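Side-chain contacts in cellobiose 2-epimerase (Caldibacillus thermoamylovorans, PDB 5ZHB), which probably interconverts cellobiose and its C2 epimer, 4-O-beta-D-glucosyl-D-mannose, by inverting the configuration at C2 of the reducing-end sugar: residues I50-Q55 with Y79-E84; A58-Y63 with Q73-A78; E84-H89 with W96-K101; Y112-G117 with K138-L143. One frame throughout, in Å; residues are numbered along the deposited sequence. Where two conformers were deposited one is given.

Contact 1 (I50-Q55 with Y79-E84); sequences IATCRQ and YRFLTE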
loop_
_atom_site.group_PDB
_atom_site.type_symbol
_atom_site.label_atom_id
_atom_site.label_comp_id
_atom_site.label_asym_id
_atom_site.label_seq_id
_atom_site.Cartn_x
_atom_site.Cartn_y
_atom_site.Cartn_z
ATOM N N ILE A 50 5.734 -1.446 9.340
ATOM C CA ILE A 50 4.798 -1.414 8.222
ATOM C C ILE A 50 4.305 -2.821 7.863
ATOM O O ILE A 50 3.106 -2.995 7.625
ATOM C CB ILE A 50 5.363 -0.638 7.021
ATOM C CG1 ILE A 50 5.484 0.847 7.399
ATOM C CG2 ILE A 50 4.438 -0.823 5.806
ATOM C CD1 ILE A 50 6.161 1.724 6.372
ATOM N N ALA A 51 5.206 -3.801 7.772
ATOM C CA ALA A 51 4.779 -5.172 7.501
ATOM C C ALA A 51 3.686 -5.593 8.491
ATOM O O ALA A 51 2.700 -6.229 8.106
ATOM C CB ALA A 51 5.965 -6.108 7.504
ATOM N N THR A 52 3.838 -5.230 9.768
ATOM C CA THR A 52 2.888 -5.664 10.793
ATOM C C THR A 52 1.528 -4.991 10.578
ATOM O O THR A 52 0.483 -5.636 10.722
ATOM C CB THR A 52 3.442 -5.391 12.205
ATOM O OG1 THR A 52 4.664 -6.084 12.444
ATOM C CG2 THR A 52 2.476 -5.834 13.280
ATOM N N CYS A 53 1.532 -3.680 10.302
ATOM C CA CYS A 53 0.322 -2.993 9.899
ATOM C C CYS A 53 -0.339 -3.699 8.716
ATOM O O CYS A 53 -1.552 -3.869 8.702
ATOM C CB CYS A 53 0.576 -1.553 9.480
ATOM S SG CYS A 53 1.243 -0.518 10.802
ATOM N N ARG A 54 0.453 -4.063 7.703
ATOM C CA ARG A 54 -0.140 -4.598 6.491
ATOM C C ARG A 54 -0.772 -5.961 6.768
ATOM O O ARG A 54 -1.838 -6.266 6.232
ATOM C CB ARG A 54 0.906 -4.641 5.374
ATOM C CG ARG A 54 1.160 -3.236 4.831
ATOM C CD ARG A 54 2.337 -3.315 3.878
ATOM N NE ARG A 54 2.489 -1.996 3.254
ATOM C CZ ARG A 54 3.389 -1.788 2.311
ATOM N NH1 ARG A 54 4.238 -2.752 1.966
ATOM N NH2 ARG A 54 3.414 -0.623 1.699
ATOM N N GLN A 55 -0.092 -6.776 7.572
ATOM C CA GLN A 55 -0.634 -8.056 8.017
ATOM C C GLN A 55 -1.971 -7.848 8.742
ATOM O O GLN A 55 -2.942 -8.543 8.441
ATOM C CB GLN A 55 0.382 -8.790 8.884
ATOM C CG GLN A 55 1.620 -9.234 8.142
ATOM C CD GLN A 55 2.804 -9.350 9.075
ATOM O OE1 GLN A 55 2.686 -9.065 10.274
ATOM N NE2 GLN A 55 3.954 -9.730 8.528
ATOM N N TYR A 79 -2.799 -7.483 15.711
ATOM C CA TYR A 79 -3.131 -6.322 16.522
ATOM C C TYR A 79 -2.302 -6.281 17.812
ATOM O O TYR A 79 -1.733 -5.229 18.168
ATOM C CB TYR A 79 -4.634 -6.310 16.796
ATOM C CG TYR A 79 -5.012 -5.180 17.726
ATOM C CD1 TYR A 79 -5.157 -3.891 17.240
ATOM C CD2 TYR A 79 -5.226 -5.403 19.082
ATOM C CE1 TYR A 79 -5.496 -2.843 18.071
ATOM C CE2 TYR A 79 -5.555 -4.357 19.922
ATOM C CZ TYR A 79 -5.696 -3.080 19.417
ATOM O OH TYR A 79 -6.075 -2.031 20.193
ATOM N N ARG A 80 -2.239 -7.437 18.492
ATOM C CA ARG A 80 -1.446 -7.609 19.704
ATOM C C ARG A 80 0.016 -7.236 19.489
ATOM O O ARG A 80 0.572 -6.459 20.242
ATOM C CB ARG A 80 -1.512 -9.049 20.232
ATOM C CG ARG A 80 -2.879 -9.392 20.805
ATOM C CD ARG A 80 -2.832 -10.718 21.556
ATOM N NE ARG A 80 -2.831 -11.926 20.723
ATOM C CZ ARG A 80 -3.893 -12.515 20.173
ATOM N NH1 ARG A 80 -5.127 -12.097 20.434
ATOM N NH2 ARG A 80 -3.713 -13.547 19.368
ATOM N N PHE A 81 0.643 -7.778 18.457
ATOM C CA PHE A 81 2.039 -7.475 18.212
ATOM C C PHE A 81 2.250 -5.996 17.887
ATOM O O PHE A 81 3.266 -5.407 18.276
ATOM C CB PHE A 81 2.563 -8.323 17.046
ATOM C CG PHE A 81 4.078 -8.283 16.993
ATOM C CD1 PHE A 81 4.824 -8.882 17.999
ATOM C CD2 PHE A 81 4.770 -7.660 15.940
ATOM C CE1 PHE A 81 6.211 -8.905 17.925
ATOM C CE2 PHE A 81 6.149 -7.626 15.917
ATOM C CZ PHE A 81 6.873 -8.269 16.891
ATOM N N LEU A 82 1.334 -5.434 17.093
ATOM C CA LEU A 82 1.414 -4.034 16.701
ATOM C C LEU A 82 1.355 -3.147 17.944
ATOM O O LEU A 82 2.187 -2.256 18.077
ATOM C CB LEU A 82 0.331 -3.644 15.696
ATOM C CG LEU A 82 0.359 -2.190 15.212
ATOM C CD1 LEU A 82 1.575 -1.975 14.306
ATOM C CD2 LEU A 82 -0.930 -1.793 14.516
ATOM N N THR A 83 0.355 -3.351 18.824
ATOM C CA THR A 83 0.143 -2.421 19.929
ATOM C C THR A 83 1.116 -2.686 21.083
ATOM O O THR A 83 1.451 -1.753 21.807
ATOM C CB THR A 83 -1.317 -2.434 20.386
ATOM O OG1 THR A 83 -1.695 -3.790 20.550
ATOM C CG2 THR A 83 -2.238 -1.795 19.361
ATOM N N GLU A 84 1.594 -3.934 21.227
ATOM C CA GLU A 84 2.447 -4.319 22.349
ATOM C C GLU A 84 3.921 -3.994 22.103
ATOM O O GLU A 84 4.561 -3.448 22.995
ATOM C CB GLU A 84 2.236 -5.799 22.659
ATOM C CG GLU A 84 0.890 -6.016 23.341
ATOM C CD GLU A 84 0.501 -7.468 23.476
ATOM O OE1 GLU A 84 1.379 -8.330 23.255
ATOM O OE2 GLU A 84 -0.704 -7.725 23.715
#
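Thr-52 stands between Phe-81 and Leu-82 and touches both. Its methyl, CG2, rests mainly against the CB of Leu-82 at 3.9 Å and also reaches Phe-81 CD2, while its hydroxyl, OG1, meets the rim of the Phe-81 ring, lying in the ring plane 3.8 Å from CD2. The split follows from a first torsion of -60°, which sets CG2 anti to the backbone N and turns OG1 back beside that N, where it hydrogen-bonds the carbonyl of Gly-48. A beta-branched residue with one polar arm suits this spot, since the hydroxyl is satisfied by that carbonyl, in the strand just before the helix, and the methyl remains for apolar packing. One residue on, Cys-53 adds its SG, 3.8 Å from Leu-82 CD1, so the leucine is touched at CB and at a branch end. Replacing Thr-52 by alanine removes both branches, which is likely to open a gap beside Leu-82 CB and the Phe-81 edge and to leave the Gly-48 carbonyl without its hydroxyl partner. This close part is wholly buried; Arg-80 and Glu-84, by contrast, reach solvent and add nothing. The segments run roughly antiparallel, at 145° with axes 9.4 Å apart, as in the helical hairpins of an (alpha/alpha) barrel. Beyond them, helix 111-128 packs on Ile-50 and Tyr-79, and helix 131-145 on Tyr-79 and Thr-83.

Contact 2 (A58-Y63 with Q73-A78); sequences AFSAAY and QQANHA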
loop_
_atom_site.group_PDB
_atom_site.type_symbol
_atom_site.label_atom_id
_atom_site.label_comp_id
_atom_site.label_asym_id
_atom_site.label_seq_id
_atom_site.Cartn_x
_atom_site.Cartn_y
_atom_site.Cartn_z
ATOM N N ALA A 58 -4.695 -6.777 6.105
ATOM C CA ALA A 58 -5.081 -7.861 5.212
ATOM C C ALA A 58 -6.005 -8.857 5.920
ATOM O O ALA A 58 -7.048 -9.207 5.371
ATOM C CB ALA A 58 -3.870 -8.559 4.622
ATOM N N PHE A 59 -5.656 -9.283 7.134
ATOM C CA PHE A 59 -6.516 -10.220 7.846
ATOM C C PHE A 59 -7.837 -9.583 8.271
ATOM O O PHE A 59 -8.866 -10.270 8.233
ATOM C CB PHE A 59 -5.781 -10.804 9.046
ATOM C CG PHE A 59 -4.807 -11.883 8.637
ATOM C CD1 PHE A 59 -5.240 -12.988 7.924
ATOM C CD2 PHE A 59 -3.448 -11.746 8.890
ATOM C CE1 PHE A 59 -4.341 -13.968 7.534
ATOM C CE2 PHE A 59 -2.561 -12.733 8.497
ATOM C CZ PHE A 59 -3.010 -13.834 7.821
ATOM N N SER A 60 -7.822 -8.319 8.693
ATOM C CA SER A 60 -9.044 -7.636 9.098
ATOM C C SER A 60 -10.003 -7.501 7.921
ATOM O O SER A 60 -11.178 -7.839 8.043
ATOM C CB SER A 60 -8.776 -6.273 9.675
ATOM O OG SER A 60 -7.975 -6.338 10.848
ATOM N N ALA A 61 -9.478 -7.031 6.775
ATOM C CA ALA A 61 -10.276 -6.875 5.567
ATOM C C ALA A 61 -10.780 -8.232 5.077
ATOM O O ALA A 61 -11.905 -8.293 4.603
ATOM C CB ALA A 61 -9.490 -6.191 4.464
ATOM N N ALA A 62 -9.924 -9.275 5.094
ATOM C CA ALA A 62 -10.351 -10.603 4.691
ATOM C C ALA A 62 -11.554 -11.035 5.527
ATOM O O ALA A 62 -12.513 -11.601 4.988
ATOM C CB ALA A 62 -9.253 -11.624 4.795
ATOM N N TYR A 63 -11.488 -10.763 6.836
ATOM C CA TYR A 63 -12.573 -11.121 7.740
ATOM C C TYR A 63 -13.832 -10.318 7.409
ATOM O O TYR A 63 -14.916 -10.888 7.337
ATOM C CB TYR A 63 -12.162 -10.962 9.206
ATOM C CG TYR A 63 -13.284 -11.327 10.169
ATOM C CD1 TYR A 63 -13.676 -12.649 10.333
ATOM C CD2 TYR A 63 -13.956 -10.356 10.903
ATOM C CE1 TYR A 63 -14.693 -12.999 11.208
ATOM C CE2 TYR A 63 -14.985 -10.689 11.773
ATOM C CZ TYR A 63 -15.348 -12.016 11.933
ATOM O OH TYR A 63 -16.353 -12.354 12.798
ATOM N N GLN A 73 -8.945 -14.310 13.884
ATOM C CA GLN A 73 -7.929 -14.789 14.812
ATOM C C GLN A 73 -6.545 -14.329 14.356
ATOM O O GLN A 73 -5.710 -13.957 15.168
ATOM C CB GLN A 73 -8.009 -16.305 14.983
ATOM C CG GLN A 73 -9.256 -16.768 15.740
ATOM C CD GLN A 73 -9.372 -18.272 15.880
ATOM O OE1 GLN A 73 -10.443 -18.801 16.204
ATOM N NE2 GLN A 73 -8.282 -18.981 15.619
ATOM N N GLN A 74 -6.285 -14.353 13.044
ATOM C CA GLN A 74 -5.019 -13.844 12.536
ATOM C C GLN A 74 -4.926 -12.343 12.797
ATOM O O GLN A 74 -3.889 -11.852 13.245
ATOM C CB GLN A 74 -4.877 -14.176 11.050
ATOM C CG GLN A 74 -4.916 -15.672 10.751
ATOM C CD GLN A 74 -3.754 -16.387 11.387
ATOM O OE1 GLN A 74 -2.607 -15.937 11.304
ATOM N NE2 GLN A 74 -4.046 -17.490 12.060
ATOM N N ALA A 75 -6.014 -11.615 12.510
ATOM C CA ALA A 75 -6.051 -10.170 12.735
ATOM C C ALA A 75 -5.759 -9.820 14.196
ATOM O O ALA A 75 -4.996 -8.892 14.486
ATOM C CB ALA A 75 -7.362 -9.584 12.312
ATOM N N ASN A 76 -6.404 -10.536 15.131
ATOM C CA ASN A 76 -6.131 -10.316 16.546
ATOM C C ASN A 76 -4.653 -10.467 16.880
ATOM O O ASN A 76 -4.131 -9.669 17.652
ATOM C CB ASN A 76 -6.897 -11.278 17.443
ATOM C CG ASN A 76 -8.387 -11.093 17.293
ATOM O OD1 ASN A 76 -8.877 -9.971 17.066
ATOM N ND2 ASN A 76 -9.113 -12.194 17.388
ATOM N N HIS A 77 -4.015 -11.528 16.367
ATOM C CA HIS A 77 -2.611 -11.795 16.630
ATOM C C HIS A 77 -1.733 -10.639 16.129
ATOM O O HIS A 77 -0.745 -10.241 16.759
ATOM C CB HIS A 77 -2.237 -13.122 15.966
ATOM C CG HIS A 77 -0.873 -13.584 16.282
ATOM N ND1 HIS A 77 -0.585 -14.120 17.517
ATOM C CD2 HIS A 77 0.285 -13.583 15.591
ATOM C CE1 HIS A 77 0.695 -14.459 17.557
ATOM N NE2 HIS A 77 1.252 -14.122 16.406
ATOM N N ALA A 78 -2.103 -10.092 14.969
ATOM C CA ALA A 78 -1.370 -8.965 14.402
ATOM C C ALA A 78 -1.563 -7.709 15.245
ATOM O O ALA A 78 -0.607 -6.976 15.495
ATOM C CB ALA A 78 -1.777 -8.763 12.956
#
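Phe-59 and Gln-74 form a CH-pi contact: Gln-74 CB sits over the centre of the phenylalanine ring, 3.3 Å from its centroid and only 10° off the ring normal. The first torsion of the glutamine, with CG beside the backbone N, brings CG to 3.7 Å from Phe-59 CE1, and the bend at chi2 then turns the amide. That amide is tilted 61° against the ring, and its OE1 accepts a hydrogen bond from the hydroxyl of Tyr-31. A glutamine serves well here because its aliphatic stem can lie on an aromatic face while its polar end reaches a partner beyond. The apolar contacts centre on Ala-75, whose CB lies 3.8 Å from Phe-59 CB; with so small a side chain, the CA atoms of Phe-59 and Ala-75 come within 4.9 Å and the axes within 8.0 Å. A polar atom is also involved, for Ser-60 OG lies 3.6 Å from Ala-75 CB, a van der Waals contact, its hydrogen bond being made with the Leu-56 carbonyl of its own helix. A leucine in place of Phe-59 would probably lose the flat face under Gln-74 CB and leave the glutamine stem less firmly placed. The two segments, at 152°, belong to an antiparallel helical hairpin, with helix 2-21 reaching Phe-59 through Trp-20 and helix 111-128 packing on Ser-60 through Glu-123 and Tyr-124.

Contact 3 (E84-H89 with W96-K101); sequences EYVFDH and WMVDYK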
loop_
_atom_site.group_PDB
_atom_site.type_symbol
_atom_site.label_atom_id
_atom_site.label_comp_id
_atom_site.label_asym_id
_atom_site.label_seq_id
_atom_site.Cartn_x
_atom_site.Cartn_y
_atom_site.Cartn_z
ATOM N N GLU A 84 1.594 -3.934 21.227
ATOM C CA GLU A 84 2.447 -4.319 22.349
ATOM C C GLU A 84 3.921 -3.994 22.103
ATOM O O GLU A 84 4.561 -3.448 22.995
ATOM C CB GLU A 84 2.236 -5.799 22.659
ATOM C CG GLU A 84 0.890 -6.016 23.341
ATOM C CD GLU A 84 0.501 -7.468 23.476
ATOM O OE1 GLU A 84 1.379 -8.330 23.255
ATOM O OE2 GLU A 84 -0.704 -7.725 23.715
ATOM N N TYR A 85 4.432 -4.249 20.880
ATOM C CA TYR A 85 5.843 -4.087 20.564
ATOM C C TYR A 85 6.133 -2.979 19.537
ATOM O O TYR A 85 7.154 -2.306 19.658
ATOM C CB TYR A 85 6.360 -5.450 20.107
ATOM C CG TYR A 85 6.283 -6.478 21.233
ATOM C CD1 TYR A 85 7.167 -6.436 22.314
ATOM C CD2 TYR A 85 5.295 -7.455 21.238
ATOM C CE1 TYR A 85 7.060 -7.340 23.358
ATOM C CE2 TYR A 85 5.197 -8.382 22.264
ATOM C CZ TYR A 85 6.072 -8.311 23.336
ATOM O OH TYR A 85 5.923 -9.239 24.336
ATOM N N VAL A 86 5.325 -2.837 18.468
ATOM C CA VAL A 86 5.707 -1.932 17.385
ATOM C C VAL A 86 5.438 -0.491 17.813
ATOM O O VAL A 86 6.199 0.405 17.450
ATOM C CB VAL A 86 5.035 -2.255 16.037
ATOM C CG1 VAL A 86 5.359 -1.204 14.959
ATOM C CG2 VAL A 86 5.365 -3.657 15.566
ATOM N N PHE A 87 4.361 -0.267 18.584
ATOM C CA PHE A 87 4.046 1.029 19.162
ATOM C C PHE A 87 5.076 1.330 20.242
ATOM O O PHE A 87 5.397 0.467 21.053
ATOM C CB PHE A 87 2.605 1.093 19.704
ATOM C CG PHE A 87 2.108 2.499 20.039
ATOM C CD1 PHE A 87 2.374 3.070 21.292
ATOM C CD2 PHE A 87 1.409 3.277 19.108
ATOM C CE1 PHE A 87 1.938 4.358 21.603
ATOM C CE2 PHE A 87 0.978 4.575 19.419
ATOM C CZ PHE A 87 1.252 5.113 20.654
ATOM N N ASP A 88 5.609 2.555 20.222
ATOM C CA ASP A 88 6.579 3.004 21.213
ATOM C C ASP A 88 5.792 3.640 22.365
ATOM O O ASP A 88 5.313 4.761 22.229
ATOM C CB ASP A 88 7.493 4.029 20.573
ATOM C CG ASP A 88 8.456 4.749 21.513
ATOM O OD1 ASP A 88 8.412 4.501 22.769
ATOM O OD2 ASP A 88 9.279 5.510 20.972
ATOM N N HIS A 89 5.590 2.927 23.474
ATOM C CA HIS A 89 4.713 3.465 24.512
ATOM C C HIS A 89 5.321 4.655 25.253
ATOM O O HIS A 89 4.578 5.386 25.909
ATOM C CB HIS A 89 4.208 2.390 25.466
ATOM C CG HIS A 89 3.335 1.417 24.775
ATOM N ND1 HIS A 89 1.983 1.586 24.577
ATOM C CD2 HIS A 89 3.682 0.254 24.186
ATOM C CE1 HIS A 89 1.529 0.531 23.918
ATOM N NE2 HIS A 89 2.545 -0.288 23.680
ATOM N N TRP A 96 10.019 1.733 13.109
ATOM C CA TRP A 96 10.270 1.261 11.759
ATOM C C TRP A 96 10.534 -0.246 11.697
ATOM O O TRP A 96 10.039 -0.942 10.792
ATOM C CB TRP A 96 11.456 2.032 11.189
ATOM C CG TRP A 96 11.697 1.851 9.717
ATOM C CD1 TRP A 96 12.754 1.228 9.119
ATOM C CD2 TRP A 96 10.884 2.390 8.646
ATOM N NE1 TRP A 96 12.646 1.337 7.755
ATOM C CE2 TRP A 96 11.514 2.044 7.439
ATOM C CE3 TRP A 96 9.684 3.106 8.598
ATOM C CZ2 TRP A 96 10.996 2.407 6.198
ATOM C CZ3 TRP A 96 9.157 3.438 7.369
ATOM C CH2 TRP A 96 9.818 3.113 6.184
ATOM N N MET A 97 11.337 -0.743 12.646
ATOM C CA MET A 97 11.603 -2.169 12.765
ATOM C C MET A 97 11.693 -2.552 14.242
ATOM O O MET A 97 12.105 -1.750 15.085
ATOM C CB MET A 97 12.940 -2.582 12.128
ATOM C CG MET A 97 13.043 -2.465 10.606
ATOM S SD MET A 97 12.224 -3.771 9.655
ATOM C CE MET A 97 12.887 -5.270 10.395
ATOM N N VAL A 98 11.321 -3.803 14.522
ATOM C CA VAL A 98 11.638 -4.469 15.775
ATOM C C VAL A 98 12.325 -5.795 15.460
ATOM O O VAL A 98 12.265 -6.284 14.345
ATOM C CB VAL A 98 10.398 -4.642 16.675
ATOM C CG1 VAL A 98 9.821 -3.297 17.111
ATOM C CG2 VAL A 98 9.326 -5.508 16.018
ATOM N N ASP A 99 13.012 -6.375 16.458
ATOM C CA ASP A 99 13.673 -7.655 16.291
ATOM C C ASP A 99 12.608 -8.723 16.466
ATOM O O ASP A 99 11.464 -8.413 16.760
ATOM C CB ASP A 99 14.874 -7.789 17.225
ATOM C CG ASP A 99 14.543 -7.866 18.711
ATOM O OD1 ASP A 99 13.364 -8.047 19.050
ATOM O OD2 ASP A 99 15.473 -7.699 19.525
ATOM N N TYR A 100 13.007 -9.989 16.395
ATOM C CA TYR A 100 12.031 -11.066 16.387
ATOM C C TYR A 100 11.303 -11.194 17.725
ATOM O O TYR A 100 10.243 -11.821 17.755
ATOM C CB TYR A 100 12.717 -12.351 15.934
ATOM C CG TYR A 100 13.569 -13.071 16.977
ATOM C CD1 TYR A 100 14.835 -12.606 17.296
ATOM C CD2 TYR A 100 13.136 -14.255 17.560
ATOM C CE1 TYR A 100 15.634 -13.262 18.211
ATOM C CE2 TYR A 100 13.927 -14.928 18.488
ATOM C CZ TYR A 100 15.182 -14.428 18.804
ATOM O OH TYR A 100 16.020 -15.029 19.695
ATOM N N LYS A 101 11.856 -10.621 18.812
ATOM C CA LYS A 101 11.157 -10.629 20.093
ATOM C C LYS A 101 10.406 -9.322 20.353
ATOM O O LYS A 101 9.826 -9.146 21.410
ATOM C CB LYS A 101 12.180 -10.899 21.200
ATOM C CG LYS A 101 12.839 -12.262 21.119
ATOM C CD LYS A 101 13.629 -12.616 22.370
ATOM C CE LYS A 101 14.808 -13.485 22.074
ATOM N NZ LYS A 101 15.709 -13.595 23.230
#
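The C-terminal end of helix 69-86 meets a short beta strand here, where Val-98 points its side chain at the last helical turn. Its CG1 lies 3.8 Å from the carbonyl O of Tyr-85 and 4.3 Å from Val-86 CA, whereas the two valine side chains meet more loosely, CG2 to CG2 at 4.4 Å. Val-98 suits a buried strand position, being beta-branched and compact; Val-86 gives a small apolar surface at the helix end. Farther out, the Tyr-85 ring presents a face to the backbone of Lys-101, whose O stands 3.8 Å from CE1 and is offset toward the rim, while the lysine side chain leads away. An Asx turn shapes the turn after the strand: Asp-99 OD1 accepts from Lys-101 N at 3.0 Å, with the donor above the carboxylate plane. Next to Val-98, Trp-96 and Met-97 form a classic beta bulge opposite Asp-106. Strand 97-98 pairs antiparallel with strand 47-48, just ahead of helix 49-66, whose Thr-52 and Ile-50 touch Val-86 and Trp-96.

Contact 4 (Y112-G117 with K138-L143); sequences YAQAFG and KQLYKL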
loop_
_atom_site.group_PDB
_atom_site.type_symbol
_atom_site.label_atom_id
_atom_site.label_comp_id
_atom_site.label_asym_id
_atom_site.label_seq_id
_atom_site.Cartn_x
_atom_site.Cartn_y
_atom_site.Cartn_z
ATOM N N TYR A 112 5.197 7.718 6.950
ATOM C CA TYR A 112 4.684 6.638 6.113
ATOM C C TYR A 112 4.236 5.482 6.989
ATOM O O TYR A 112 3.172 4.905 6.772
ATOM C CB TYR A 112 5.792 6.207 5.156
ATOM C CG TYR A 112 5.523 5.057 4.199
ATOM C CD1 TYR A 112 4.331 4.955 3.488
ATOM C CD2 TYR A 112 6.522 4.144 3.920
ATOM C CE1 TYR A 112 4.134 3.930 2.583
ATOM C CE2 TYR A 112 6.338 3.115 3.018
ATOM C CZ TYR A 112 5.133 3.007 2.352
ATOM O OH TYR A 112 4.970 1.991 1.451
ATOM N N ALA A 113 5.050 5.155 7.997
ATOM C CA ALA A 113 4.689 4.073 8.890
ATOM C C ALA A 113 3.471 4.450 9.739
ATOM O O ALA A 113 2.616 3.597 9.969
ATOM C CB ALA A 113 5.915 3.662 9.698
ATOM N N GLN A 114 3.384 5.702 10.204
ATOM C CA GLN A 114 2.272 6.130 11.043
ATOM C C GLN A 114 0.971 6.048 10.239
ATOM O O GLN A 114 -0.050 5.611 10.753
ATOM C CB GLN A 114 2.459 7.522 11.650
ATOM C CG GLN A 114 3.829 7.787 12.270
ATOM C CD GLN A 114 4.368 6.658 13.128
ATOM O OE1 GLN A 114 3.689 6.154 14.026
ATOM N NE2 GLN A 114 5.588 6.240 12.857
ATOM N N ALA A 115 1.037 6.431 8.964
ATOM C CA ALA A 115 -0.113 6.311 8.061
ATOM C C ALA A 115 -0.615 4.870 7.967
ATOM O O ALA A 115 -1.815 4.604 8.152
ATOM C CB ALA A 115 0.230 6.876 6.689
ATOM N N PHE A 116 0.299 3.939 7.667
ATOM C CA PHE A 116 -0.050 2.529 7.621
ATOM C C PHE A 116 -0.690 2.072 8.939
ATOM O O PHE A 116 -1.579 1.251 8.904
ATOM C CB PHE A 116 1.130 1.664 7.157
ATOM C CG PHE A 116 0.970 1.389 5.660
ATOM C CD1 PHE A 116 -0.023 0.542 5.213
ATOM C CD2 PHE A 116 1.735 2.059 4.717
ATOM C CE1 PHE A 116 -0.262 0.351 3.854
ATOM C CE2 PHE A 116 1.500 1.873 3.350
ATOM C CZ PHE A 116 0.509 1.023 2.925
ATOM N N GLY A 117 -0.262 2.610 10.081
ATOM C CA GLY A 117 -0.882 2.294 11.369
ATOM C C GLY A 117 -2.350 2.692 11.419
ATOM O O GLY A 117 -3.218 1.876 11.758
ATOM N N LYS A 138 -6.505 7.407 16.195
ATOM C CA LYS A 138 -6.591 8.839 16.423
ATOM C C LYS A 138 -5.282 9.404 16.961
ATOM O O LYS A 138 -4.907 10.494 16.556
ATOM C CB LYS A 138 -7.781 9.191 17.320
ATOM C CG LYS A 138 -9.138 8.833 16.723
ATOM C CD LYS A 138 -10.319 9.409 17.492
ATOM C CE LYS A 138 -11.630 8.784 17.151
ATOM N NZ LYS A 138 -12.689 9.314 18.011
ATOM N N GLN A 139 -4.589 8.705 17.872
ATOM C CA GLN A 139 -3.286 9.191 18.319
ATOM C C GLN A 139 -2.303 9.353 17.147
ATOM O O GLN A 139 -1.556 10.325 17.084
ATOM C CB GLN A 139 -2.588 8.303 19.347
ATOM C CG GLN A 139 -3.273 8.265 20.708
ATOM C CD GLN A 139 -2.526 7.387 21.690
ATOM O OE1 GLN A 139 -1.299 7.500 21.826
ATOM N NE2 GLN A 139 -3.257 6.488 22.342
ATOM N N LEU A 140 -2.233 8.360 16.256
ATOM C CA LEU A 140 -1.307 8.433 15.135
ATOM C C LEU A 140 -1.703 9.573 14.199
ATOM O O LEU A 140 -0.833 10.282 13.734
ATOM C CB LEU A 140 -1.263 7.089 14.405
ATOM C CG LEU A 140 -0.831 5.888 15.250
ATOM C CD1 LEU A 140 -0.858 4.573 14.476
ATOM C CD2 LEU A 140 0.556 6.152 15.799
ATOM N N TYR A 141 -3.006 9.720 13.920
ATOM C CA TYR A 141 -3.538 10.836 13.138
ATOM C C TYR A 141 -3.037 12.161 13.724
ATOM O O TYR A 141 -2.552 13.036 13.013
ATOM C CB TYR A 141 -5.070 10.711 13.087
ATOM C CG TYR A 141 -5.827 11.936 12.586
ATOM C CD1 TYR A 141 -5.654 12.404 11.285
ATOM C CD2 TYR A 141 -6.690 12.650 13.417
ATOM C CE1 TYR A 141 -6.303 13.541 10.835
ATOM C CE2 TYR A 141 -7.362 13.783 12.973
ATOM C CZ TYR A 141 -7.184 14.215 11.670
ATOM O OH TYR A 141 -7.808 15.338 11.212
ATOM N N LYS A 142 -3.099 12.280 15.051
ATOM C CA LYS A 142 -2.713 13.509 15.728
ATOM C C LYS A 142 -1.229 13.800 15.487
ATOM O O LYS A 142 -0.832 14.932 15.195
ATOM C CB LYS A 142 -3.168 13.325 17.181
ATOM C CG LYS A 142 -3.476 14.607 17.952
ATOM C CD LYS A 142 -2.362 15.128 18.849
ATOM C CE LYS A 142 -2.388 16.627 19.017
ATOM N NZ LYS A 142 -3.726 17.178 19.284
ATOM N N LEU A 143 -0.395 12.755 15.582
ATOM C CA LEU A 143 1.021 12.903 15.323
ATOM C C LEU A 143 1.253 13.408 13.905
ATOM O O LEU A 143 2.058 14.296 13.697
ATOM C CB LEU A 143 1.728 11.569 15.582
ATOM C CG LEU A 143 1.867 11.189 17.059
ATOM C CD1 LEU A 143 2.326 9.764 17.247
ATOM C CD2 LEU A 143 2.837 12.157 17.724
#
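Leu-140 reaches across to helix 111-128 with its two methyl branches set on different targets, and the side chain of Gln-114 crosses it at about a right angle. CD2 meets the amide oxygen of the glutamine, 3.6 Å from OE1, while CD1 lies 3.9 Å from Gly-117 CA, directly on the backbone. Glycine suits this position because any side chain would point at the leucine, and even a CB would clash with CD1. With CD1 anti to CA (chi2 178°), that methyl extends onto Gly-117, and CD2 branches off toward Gln-114. Helices 111-128 and 131-145 are successive in the chain and belong to the (alpha/alpha) barrel expected of the N-acylglucosamine 2-epimerase family. Gln-114 is bent at chi2, -44°, and its amide folds back toward the start of its helix, where NE2 donates a hydrogen bond to His-110 O; OE1, besides touching the leucine, accepts from Leu-94 N. Both ends of this amide thereby have partners, which suits a polar residue buried against a leucine. Leu-140 also packs on Val-118 and Leu-121.

In the fold
From the N terminus, helix 49-66 turns back into helix 69-86, and contact 2 closes the short connection near the turn; contact 1 joins the same helices farther from it, so contact 2 is nested inside its loop, their centres about 10 Å apart. Contact 3 follows in series, sharing Glu-84 with contact 1 and closing the loop between the end of helix 69-86 and strand 97-98. Contact 4 comes last, tying helix 111-128 to helix 131-145. None of them cross. Phe-81 on Val-98 joins contacts 1 and 3, Cys-53 beside Gly-117 joins 1 and 4, and Phe-87 against Leu-140 joins 3 and 4, whereas contact 2 touches contact 1 alone.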